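Local structure of Rho guanine nucleotide exchange factor 11 (Homo sapiens, 5JHH) at residues 220-225 with 248-253; 252-257 with 273-278; 279-284 with 312-317. The protein probably activates Rho-family GTPases by promoting exchange of bound GDP for GTP through its RhoGEF (DH) domain, which is followed by a PH domain. All coordinates share one frame; numbering follows the deposited sequence.

Interaction 1 of 3, residues 220-225 with 248-253; sequences RLEGYQ and DLTTRK
The backbones draw closest where E222 faces T250, with CA of E222 5.7 Å from CA of T250, and Q225 faces L249 at a similar spacing. The contact belongs to the DH-PH junction of a RhoGEF. The end of the long helix 189-227 meets a short 3-10 turn, which leads into the first long strand of the PH domain. Q225 makes the polar link. Its OE1 accepts from N of L249 at 2.6 Å, with an N-H...O angle of 155°. The donor stands well above the amide plane. The chain of Q225 leaves CB with CG anti to the backbone N (chi1 -167°) and then bends at chi2. This turns the amide back over the start of the 3-10 turn. NE2 bonds to the carbonyl of L247, so both ends of the amide are held and its rotation is fixed. Packing here is tight, with OE1 of Q225 also 3.1 Å from CG of L249. The CD1 methyl of L249 lies 3.8 Å from CB of Y224. L221 reaches along the flank of the turn, its CD1 resting 3.7 Å from the backbone O of R252. The Y224 side chain packs on H273 and L275 of strand 269-277, and its OH bonds to E257. R220 NH2 also donates to Y224 OH, in the guanidinium plane. The 3-10 turn has its own brace, an Asx turn: OD1 of D248 accepts from N of T250 at 2.8 Å, met from above the carboxylate plane.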
loop_
_atom_site.group_PDB
_atom_site.type_symbol
_atom_site.label_atom_id
_atom_site.label_comp_id
_atom_site.label_asym_id
_atom_site.label_seq_id
_atom_site.Cartn_x
_atom_site.Cartn_y
_atom_site.Cartn_z
ATOM N N ARG A 220 5.743 17.546 0.877
ATOM C CA ARG A 220 6.019 17.614 -0.557
ATOM C C ARG A 220 5.811 19.043 -1.140
ATOM O O ARG A 220 6.670 19.577 -1.872
ATOM C CB ARG A 220 5.171 16.566 -1.299
ATOM C CG ARG A 220 5.295 16.642 -2.816
ATOM C CD ARG A 220 4.580 15.490 -3.502
ATOM N NE ARG A 220 5.145 14.200 -3.117
ATOM C CZ ARG A 220 6.150 13.581 -3.746
ATOM N NH1 ARG A 220 6.591 12.413 -3.291
ATOM N NH2 ARG A 220 6.707 14.104 -4.833
ATOM N N LEU A 221 4.727 19.701 -0.740
ATOM C CA LEU A 221 4.408 21.039 -1.258
ATOM C C LEU A 221 5.303 22.150 -0.719
ATOM O O LEU A 221 5.573 23.116 -1.429
ATOM C CB LEU A 221 2.993 21.410 -0.933
ATOM C CG LEU A 221 1.945 20.554 -1.598
ATOM C CD1 LEU A 221 0.616 20.750 -0.905
ATOM C CD2 LEU A 221 1.825 20.896 -3.058
ATOM N N GLU A 222 5.745 22.032 0.521
ATOM C CA GLU A 222 6.804 22.901 1.012
ATOM C C GLU A 222 8.062 22.776 0.176
ATOM O O GLU A 222 8.740 23.771 -0.074
ATOM C CB GLU A 222 7.182 22.586 2.445
ATOM C CG GLU A 222 6.123 22.913 3.474
ATOM C CD GLU A 222 6.268 22.077 4.756
ATOM O OE1 GLU A 222 7.191 21.224 4.825
ATOM O OE2 GLU A 222 5.448 22.260 5.693
ATOM N N GLY A 223 8.410 21.557 -0.214
ATOM C CA GLY A 223 9.629 21.369 -0.991
ATOM C C GLY A 223 9.465 21.967 -2.369
ATOM O O GLY A 223 10.371 22.576 -2.895
ATOM N N TYR A 224 8.297 21.749 -2.966
ATOM C CA TYR A 224 7.976 22.343 -4.249
ATOM C C TYR A 224 7.984 23.858 -4.197
ATOM O O TYR A 224 8.397 24.457 -5.138
ATOM C CB TYR A 224 6.619 21.926 -4.746
ATOM C CG TYR A 224 6.507 20.497 -5.173
ATOM C CD1 TYR A 224 7.608 19.659 -5.247
ATOM C CD2 TYR A 224 5.281 19.983 -5.527
ATOM C CE1 TYR A 224 7.471 18.352 -5.653
ATOM C CE2 TYR A 224 5.140 18.683 -5.929
ATOM C CZ TYR A 224 6.231 17.877 -5.965
ATOM O OH TYR A 224 6.063 16.585 -6.393
ATOM N N GLN A 225 7.460 24.447 -3.133
ATOM C CA GLN A 225 7.403 25.887 -3.000
ATOM C C GLN A 225 8.798 26.532 -3.121
ATOM O O GLN A 225 8.985 27.424 -3.927
ATOM C CB GLN A 225 6.768 26.276 -1.665
ATOM C CG GLN A 225 6.394 27.747 -1.572
ATOM C CD GLN A 225 5.494 28.166 -2.713
ATOM O OE1 GLN A 225 4.618 27.414 -3.142
ATOM N NE2 GLN A 225 5.710 29.363 -3.223
ATOM N N ASP A 248 1.292 30.568 -3.649
ATOM C CA ASP A 248 1.893 29.838 -2.549
ATOM C C ASP A 248 1.295 28.443 -2.397
ATOM O O ASP A 248 0.199 28.292 -1.872
ATOM C CB ASP A 248 1.718 30.578 -1.242
ATOM C CG ASP A 248 2.490 29.927 -0.128
ATOM O OD1 ASP A 248 2.925 28.767 -0.311
ATOM O OD2 ASP A 248 2.703 30.578 0.909
ATOM N N LEU A 249 2.043 27.422 -2.798
ATOM C CA LEU A 249 1.525 26.061 -2.760
ATOM C C LEU A 249 1.192 25.595 -1.345
ATOM O O LEU A 249 0.277 24.818 -1.159
ATOM C CB LEU A 249 2.517 25.099 -3.398
ATOM C CG LEU A 249 2.898 25.463 -4.830
ATOM C CD1 LEU A 249 3.966 24.511 -5.337
ATOM C CD2 LEU A 249 1.694 25.460 -5.747
ATOM N N THR A 250 1.922 26.103 -0.367
ATOM C CA THR A 250 1.792 25.708 1.013
ATOM C C THR A 250 0.394 25.882 1.591
ATOM O O THR A 250 0.093 25.280 2.607
ATOM C CB THR A 250 2.811 26.490 1.856
ATOM O OG1 THR A 250 4.104 25.939 1.598
ATOM C CG2 THR A 250 2.526 26.427 3.371
ATOM N N THR A 251 -0.460 26.690 0.972
ATOM C CA THR A 251 -1.735 27.073 1.611
ATOM C C THR A 251 -2.928 26.342 1.020
ATOM O O THR A 251 -4.073 26.699 1.272
ATOM C CB THR A 251 -1.992 28.566 1.415
ATOM O OG1 THR A 251 -2.121 28.806 0.007
ATOM C CG2 THR A 251 -0.799 29.426 2.017
ATOM N N ARG A 252 -2.657 25.328 0.205
ATOM C CA ARG A 252 -3.710 24.582 -0.480
ATOM C C ARG A 252 -3.507 23.107 -0.285
ATOM O O ARG A 252 -2.416 22.641 0.037
ATOM C CB ARG A 252 -3.701 24.893 -1.983
ATOM C CG ARG A 252 -4.070 26.334 -2.291
ATOM C CD ARG A 252 -3.075 26.992 -3.242
ATOM N NE ARG A 252 -3.368 28.410 -3.464
ATOM C CZ ARG A 252 -4.500 28.839 -4.001
ATOM N NH1 ARG A 252 -5.446 27.981 -4.340
ATOM N NH2 ARG A 252 -4.698 30.128 -4.192
ATOM N N LYS A 253 -4.564 22.358 -0.518
ATOM C CA LYS A 253 -4.452 20.935 -0.483
ATOM C C LYS A 253 -4.230 20.347 -1.886
ATOM O O LYS A 253 -4.785 20.821 -2.861
ATOM C CB LYS A 253 -5.680 20.340 0.193
ATOM C CG LYS A 253 -5.628 20.427 1.712
ATOM C CD LYS A 253 -6.979 20.111 2.327
ATOM C CE LYS A 253 -7.314 18.640 2.175
ATOM N NZ LYS A 253 -8.347 18.237 3.170
#

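Interaction 2 of 3, residues 252-257 with 273-278; sequences RKMIHE and HVLLLE
I255 and H256 both donate their backbone N-H to the carbonyl of L276. N of I255 lies 2.8 Å from O of L276 and comes in almost straight down the carbonyl bond. The bond from N of H256 to O of L276 is longer, at 3.3 Å, and uses a lone pair in the carbonyl plane. N of L276 donates to O of H256 at 2.9 Å. Two residues set against one make a classic beta bulge, and the register slips by one between the M254-L277 and H256-L276 pairs. I255 uses its branched side chain against L276, its CB 4.0 Å from CG of L276 and its CG2 against CD2. Its CD1 lies near O of L277. It also packs on A365 of helix 352-368. With an alanine here, CD2 of L276 would probably lose the CG2 methyl as a neighbour, and a gap would open beside A365. The strands are the first antiparallel hairpin of the PH domain, their directions 155° apart. On the face shared by M254, E257, L275 and L277, CD2 of L277 packs 4.3 Å from CB of M254. E257 has CG between the backbone N and the carbonyl carbon (chi1 67°) and is extended beyond. This carries OE1 of E257 to the H273 ring edge, a close contact 3.1 Å from CE1, with the carboxylate steeply turned to the ring. The hydrogen bond of OE1 is with Y224 OH. At the open end of the hairpin, CD of K253 lies 3.6 Å from OE2 of E278. Farther out, the H256 ring meets W358 edge-to-face.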
loop_
_atom_site.group_PDB
_atom_site.type_symbol
_atom_site.label_atom_id
_atom_site.label_comp_id
_atom_site.label_asym_id
_atom_site.label_seq_id
_atom_site.Cartn_x
_atom_site.Cartn_y
_atom_site.Cartn_z
ATOM N N ARG A 252 -2.657 25.328 0.205
ATOM C CA ARG A 252 -3.710 24.582 -0.480
ATOM C C ARG A 252 -3.507 23.107 -0.285
ATOM O O ARG A 252 -2.416 22.641 0.037
ATOM C CB ARG A 252 -3.701 24.893 -1.983
ATOM C CG ARG A 252 -4.070 26.334 -2.291
ATOM C CD ARG A 252 -3.075 26.992 -3.242
ATOM N NE ARG A 252 -3.368 28.410 -3.464
ATOM C CZ ARG A 252 -4.500 28.839 -4.001
ATOM N NH1 ARG A 252 -5.446 27.981 -4.340
ATOM N NH2 ARG A 252 -4.698 30.128 -4.192
ATOM N N LYS A 253 -4.564 22.358 -0.518
ATOM C CA LYS A 253 -4.452 20.935 -0.483
ATOM C C LYS A 253 -4.230 20.347 -1.886
ATOM O O LYS A 253 -4.785 20.821 -2.861
ATOM C CB LYS A 253 -5.680 20.340 0.193
ATOM C CG LYS A 253 -5.628 20.427 1.712
ATOM C CD LYS A 253 -6.979 20.111 2.327
ATOM C CE LYS A 253 -7.314 18.640 2.175
ATOM N NZ LYS A 253 -8.347 18.237 3.170
ATOM N N MET A 254 -3.397 19.319 -1.959
ATOM C CA MET A 254 -3.169 18.608 -3.184
ATOM C C MET A 254 -4.053 17.393 -3.279
ATOM O O MET A 254 -4.153 16.618 -2.344
ATOM C CB MET A 254 -1.739 18.137 -3.254
ATOM C CG MET A 254 -1.433 17.452 -4.587
ATOM S SD MET A 254 0.330 17.498 -4.916
ATOM C CE MET A 254 0.977 16.591 -3.530
ATOM N N ILE A 255 -4.644 17.201 -4.433
ATOM C CA ILE A 255 -5.444 16.042 -4.687
ATOM C C ILE A 255 -4.656 15.017 -5.442
ATOM O O ILE A 255 -4.790 13.813 -5.206
ATOM C CB ILE A 255 -6.678 16.444 -5.509
ATOM C CG1 ILE A 255 -7.521 17.466 -4.705
ATOM C CG2 ILE A 255 -7.485 15.238 -5.947
ATOM C CD1 ILE A 255 -8.924 17.748 -5.233
ATOM N N HIS A 256 -3.857 15.482 -6.390
ATOM C CA HIS A 256 -3.172 14.581 -7.307
ATOM C C HIS A 256 -2.032 15.330 -7.951
ATOM O O HIS A 256 -1.988 16.539 -7.881
ATOM C CB HIS A 256 -4.135 14.070 -8.366
ATOM C CG HIS A 256 -3.625 12.892 -9.112
ATOM N ND1 HIS A 256 -3.423 12.904 -10.475
ATOM C CD2 HIS A 256 -3.285 11.655 -8.691
ATOM C CE1 HIS A 256 -2.974 11.721 -10.862
ATOM N NE2 HIS A 256 -2.868 10.949 -9.793
ATOM N N GLU A 257 -1.068 14.602 -8.493
ATOM C CA GLU A 257 0.016 15.197 -9.257
ATOM C C GLU A 257 0.552 14.178 -10.264
ATOM O O GLU A 257 0.251 12.991 -10.198
ATOM C CB GLU A 257 1.118 15.693 -8.325
ATOM C CG GLU A 257 1.824 14.582 -7.600
ATOM C CD GLU A 257 3.109 15.006 -6.934
ATOM O OE1 GLU A 257 3.662 16.079 -7.266
ATOM O OE2 GLU A 257 3.605 14.206 -6.114
ATOM N N HIS A 273 5.019 18.875 -15.543
ATOM C CA HIS A 273 4.564 18.257 -14.317
ATOM C C HIS A 273 3.399 19.036 -13.711
ATOM O O HIS A 273 3.525 20.227 -13.449
ATOM C CB HIS A 273 5.694 18.210 -13.317
ATOM C CG HIS A 273 5.335 17.436 -12.103
ATOM N ND1 HIS A 273 4.932 18.042 -10.939
ATOM C CD2 HIS A 273 5.191 16.107 -11.911
ATOM C CE1 HIS A 273 4.638 17.119 -10.049
ATOM N NE2 HIS A 273 4.779 15.937 -10.616
ATOM N N VAL A 274 2.281 18.372 -13.436
ATOM C CA VAL A 274 1.092 19.121 -13.075
ATOM C C VAL A 274 0.488 18.765 -11.729
ATOM O O VAL A 274 0.385 17.596 -11.365
ATOM C CB VAL A 274 0.076 19.225 -14.250
ATOM C CG1 VAL A 274 0.528 18.449 -15.474
ATOM C CG2 VAL A 274 -1.329 18.868 -13.834
ATOM N N LEU A 275 0.106 19.805 -10.988
ATOM C CA LEU A 275 -0.497 19.641 -9.690
ATOM C C LEU A 275 -1.961 19.882 -9.780
ATOM O O LEU A 275 -2.360 20.921 -10.244
ATOM C CB LEU A 275 0.030 20.647 -8.703
ATOM C CG LEU A 275 1.542 20.774 -8.604
ATOM C CD1 LEU A 275 1.870 21.689 -7.436
ATOM C CD2 LEU A 275 2.219 19.408 -8.480
ATOM N N LEU A 276 -2.767 18.949 -9.290
ATOM C CA LEU A 276 -4.170 19.183 -9.116
ATOM C C LEU A 276 -4.425 19.534 -7.653
ATOM O O LEU A 276 -4.404 18.678 -6.798
ATOM C CB LEU A 276 -4.981 17.961 -9.534
ATOM C CG LEU A 276 -6.449 18.049 -9.161
ATOM C CD1 LEU A 276 -7.061 19.370 -9.608
ATOM C CD2 LEU A 276 -7.214 16.877 -9.734
ATOM N N LEU A 277 -4.657 20.813 -7.390
ATOM C CA LEU A 277 -5.011 21.278 -6.067
ATOM C C LEU A 277 -6.536 21.346 -5.908
ATOM O O LEU A 277 -7.283 20.922 -6.785
ATOM C CB LEU A 277 -4.397 22.631 -5.822
ATOM C CG LEU A 277 -2.944 22.730 -6.273
ATOM C CD1 LEU A 277 -2.362 24.057 -5.824
ATOM C CD2 LEU A 277 -2.086 21.582 -5.765
ATOM N N GLU A 278 -6.995 21.834 -4.780
ATOM C CA GLU A 278 -8.413 21.848 -4.515
ATOM C C GLU A 278 -9.154 22.812 -5.447
ATOM O O GLU A 278 -10.273 22.539 -5.929
ATOM C CB GLU A 278 -8.637 22.295 -3.096
ATOM C CG GLU A 278 -8.522 21.169 -2.113
ATOM C CD GLU A 278 -8.968 21.614 -0.731
ATOM O OE1 GLU A 278 -8.673 22.794 -0.365
ATOM O OE2 GLU A 278 -9.603 20.777 -0.033
#

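Interaction 3 of 3, residues 279-284 with 312-317; sequences DLLVLL and PVLKLN
L281 and L314 exchange two backbone hydrogen bonds as an antiparallel hydrogen-bonded pair. The pair joins strands 280-287 and 313-315 of the curled PH-domain sheet. O of L281 accepts from N of L314 at 3.0 Å, within the carbonyl plane. The return bond, from N of L281 to O of L314, is less straight. A bond lies beyond each end of this pair. N of L283 donates to O of P312 at 2.8 Å, and N of L316 donates to O of D279 with an almost linear N-H...O angle of 174°. L281 and L314 point to one face and both touch I333 of strand 330-335. L281 also has CB 4.2 Å from CD2 of L316. L280, V282, V313 and K315 share the other face. With CG anti to its carbonyl carbon (chi1 -52°), L280 swings CD2 to 4.1 Å from CG1 of V313. The same methyl meets CG of K315, whose chain runs beside L280 in the same direction. L316 lays CD1 over the backbone of D279 and L280. The carboxylate of D279 pairs with R252, in a salt bridge whose modelled length is doubtful. Water 1 donates to O of D279 at 2.9 Å and accepts from N of N317.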
loop_
_atom_site.group_PDB
_atom_site.type_symbol
_atom_site.label_atom_id
_atom_site.label_comp_id
_atom_site.label_asym_id
_atom_site.label_seq_id
_atom_site.Cartn_x
_atom_site.Cartn_y
_atom_site.Cartn_z
ATOM N N ASP A 279 -8.510 23.936 -5.711
ATOM C CA ASP A 279 -9.184 25.030 -6.393
ATOM C C ASP A 279 -8.551 25.333 -7.752
ATOM O O ASP A 279 -9.181 25.967 -8.584
ATOM C CB ASP A 279 -9.154 26.256 -5.485
ATOM C CG ASP A 279 -7.732 26.588 -4.987
ATOM O OD1 ASP A 279 -6.757 25.830 -5.215
ATOM O OD2 ASP A 279 -7.567 27.636 -4.360
ATOM N N LEU A 280 -7.322 24.852 -7.962
ATOM C CA LEU A 280 -6.513 25.164 -9.147
ATOM C C LEU A 280 -5.855 23.929 -9.729
ATOM O O LEU A 280 -5.454 23.047 -8.994
ATOM C CB LEU A 280 -5.380 26.143 -8.800
ATOM C CG LEU A 280 -5.827 27.409 -8.067
ATOM C CD1 LEU A 280 -4.650 28.215 -7.567
ATOM C CD2 LEU A 280 -6.732 28.228 -8.977
ATOM N N LEU A 281 -5.724 23.909 -11.053
ATOM C CA LEU A 281 -4.786 23.050 -11.768
ATOM C C LEU A 281 -3.557 23.875 -12.157
ATOM O O LEU A 281 -3.712 24.920 -12.770
ATOM C CB LEU A 281 -5.433 22.529 -13.033
ATOM C CG LEU A 281 -4.629 21.510 -13.843
ATOM C CD1 LEU A 281 -4.571 20.207 -13.065
ATOM C CD2 LEU A 281 -5.238 21.282 -15.235
ATOM N N VAL A 282 -2.348 23.437 -11.793
ATOM C CA VAL A 282 -1.152 24.252 -12.044
ATOM C C VAL A 282 -0.173 23.481 -12.910
ATOM O O VAL A 282 0.130 22.313 -12.646
ATOM C CB VAL A 282 -0.488 24.884 -10.773
ATOM C CG1 VAL A 282 -1.370 24.820 -9.544
ATOM C CG2 VAL A 282 0.866 24.306 -10.474
ATOM N N LEU A 283 0.260 24.137 -13.987
ATOM C CA LEU A 283 1.100 23.522 -14.999
ATOM C C LEU A 283 2.539 24.007 -14.837
ATOM O O LEU A 283 2.821 25.212 -14.873
ATOM C CB LEU A 283 0.588 23.867 -16.385
ATOM C CG LEU A 283 -0.903 23.649 -16.612
ATOM C CD1 LEU A 283 -1.347 24.287 -17.917
ATOM C CD2 LEU A 283 -1.229 22.170 -16.627
ATOM N N LEU A 284 3.444 23.064 -14.599
ATOM C CA LEU A 284 4.797 23.421 -14.287
ATOM C C LEU A 284 5.698 22.779 -15.287
ATOM O O LEU A 284 5.415 21.685 -15.798
ATOM C CB LEU A 284 5.167 22.970 -12.885
ATOM C CG LEU A 284 4.403 23.603 -11.728
ATOM C CD1 LEU A 284 4.761 22.927 -10.410
ATOM C CD2 LEU A 284 4.698 25.089 -11.647
ATOM N N PRO A 312 -0.737 29.353 -17.158
ATOM C CA PRO A 312 -0.228 28.118 -16.558
ATOM C C PRO A 312 -1.052 27.655 -15.350
ATOM O O PRO A 312 -0.853 26.546 -14.857
ATOM C CB PRO A 312 1.192 28.504 -16.128
ATOM C CG PRO A 312 1.150 29.988 -15.915
ATOM C CD PRO A 312 -0.113 30.541 -16.533
ATOM N N VAL A 313 -1.981 28.498 -14.912
ATOM C CA VAL A 313 -2.869 28.185 -13.819
ATOM C C VAL A 313 -4.299 28.244 -14.314
ATOM O O VAL A 313 -4.684 29.168 -15.018
ATOM C CB VAL A 313 -2.721 29.202 -12.699
ATOM C CG1 VAL A 313 -3.683 28.890 -11.564
ATOM C CG2 VAL A 313 -1.298 29.212 -12.203
ATOM N N LEU A 314 -5.091 27.258 -13.932
ATOM C CA LEU A 314 -6.517 27.214 -14.273
ATOM C C LEU A 314 -7.320 27.141 -13.001
ATOM O O LEU A 314 -6.938 26.448 -12.084
ATOM C CB LEU A 314 -6.801 25.990 -15.163
ATOM C CG LEU A 314 -6.009 26.046 -16.479
ATOM C CD1 LEU A 314 -6.210 24.835 -17.366
ATOM C CD2 LEU A 314 -6.394 27.312 -17.236
ATOM N N LYS A 315 -8.422 27.878 -12.951
ATOM C CA LYS A 315 -9.361 27.804 -11.852
ATOM C C LYS A 315 -10.405 26.747 -12.154
ATOM O O LYS A 315 -11.094 26.786 -13.178
ATOM C CB LYS A 315 -10.016 29.153 -11.616
ATOM C CG LYS A 315 -9.028 30.266 -11.303
ATOM C CD LYS A 315 -9.709 31.309 -10.425
ATOM C CE LYS A 315 -8.914 32.602 -10.303
ATOM N NZ LYS A 315 -9.360 33.621 -11.292
ATOM N N LEU A 316 -10.519 25.799 -11.236
ATOM C CA LEU A 316 -11.342 24.638 -11.433
ATOM C C LEU A 316 -12.803 24.985 -11.464
ATOM O O LEU A 316 -13.590 24.202 -11.957
ATOM C CB LEU A 316 -11.065 23.615 -10.336
ATOM C CG LEU A 316 -9.665 22.972 -10.326
ATOM C CD1 LEU A 316 -9.527 22.094 -9.113
ATOM C CD2 LEU A 316 -9.386 22.161 -11.580
ATOM N N ASN A 317 -13.184 26.150 -10.961
ATOM C CA ASN A 317 -14.593 26.555 -11.033
ATOM C C ASN A 317 -14.997 27.161 -12.376
ATOM O O ASN A 317 -16.172 27.466 -12.586
ATOM C CB ASN A 317 -14.925 27.558 -9.926
ATOM C CG ASN A 317 -14.074 28.788 -9.991
ATOM O OD1 ASN A 317 -13.395 29.041 -10.979
ATOM N ND2 ASN A 317 -14.074 29.543 -8.929
HETATM O O HOH W 1 -11.756 27.285 -8.387
#

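The three contacts follow one another along the chain and lie on the same side of its centre. Centres of interactions 1 and 2 are about 9 Å apart, as are those of 2 and 3, while 1 and 3 are about 14 Å apart. Interactions 1 and 2 share R252 and K253, where the 3-10 turn runs into strand 254-263. Interactions 2 and 3 belong to one sheet, in which strands 269-277 and 280-287 are neighbours, joined by backbone bonds that include H273 N to L284 O. R252 also reaches D279 in a salt bridge, modelled doubtfully short. The packing of helix 189-227 on the PH domain in interaction 1 probably sets how the two domains are oriented.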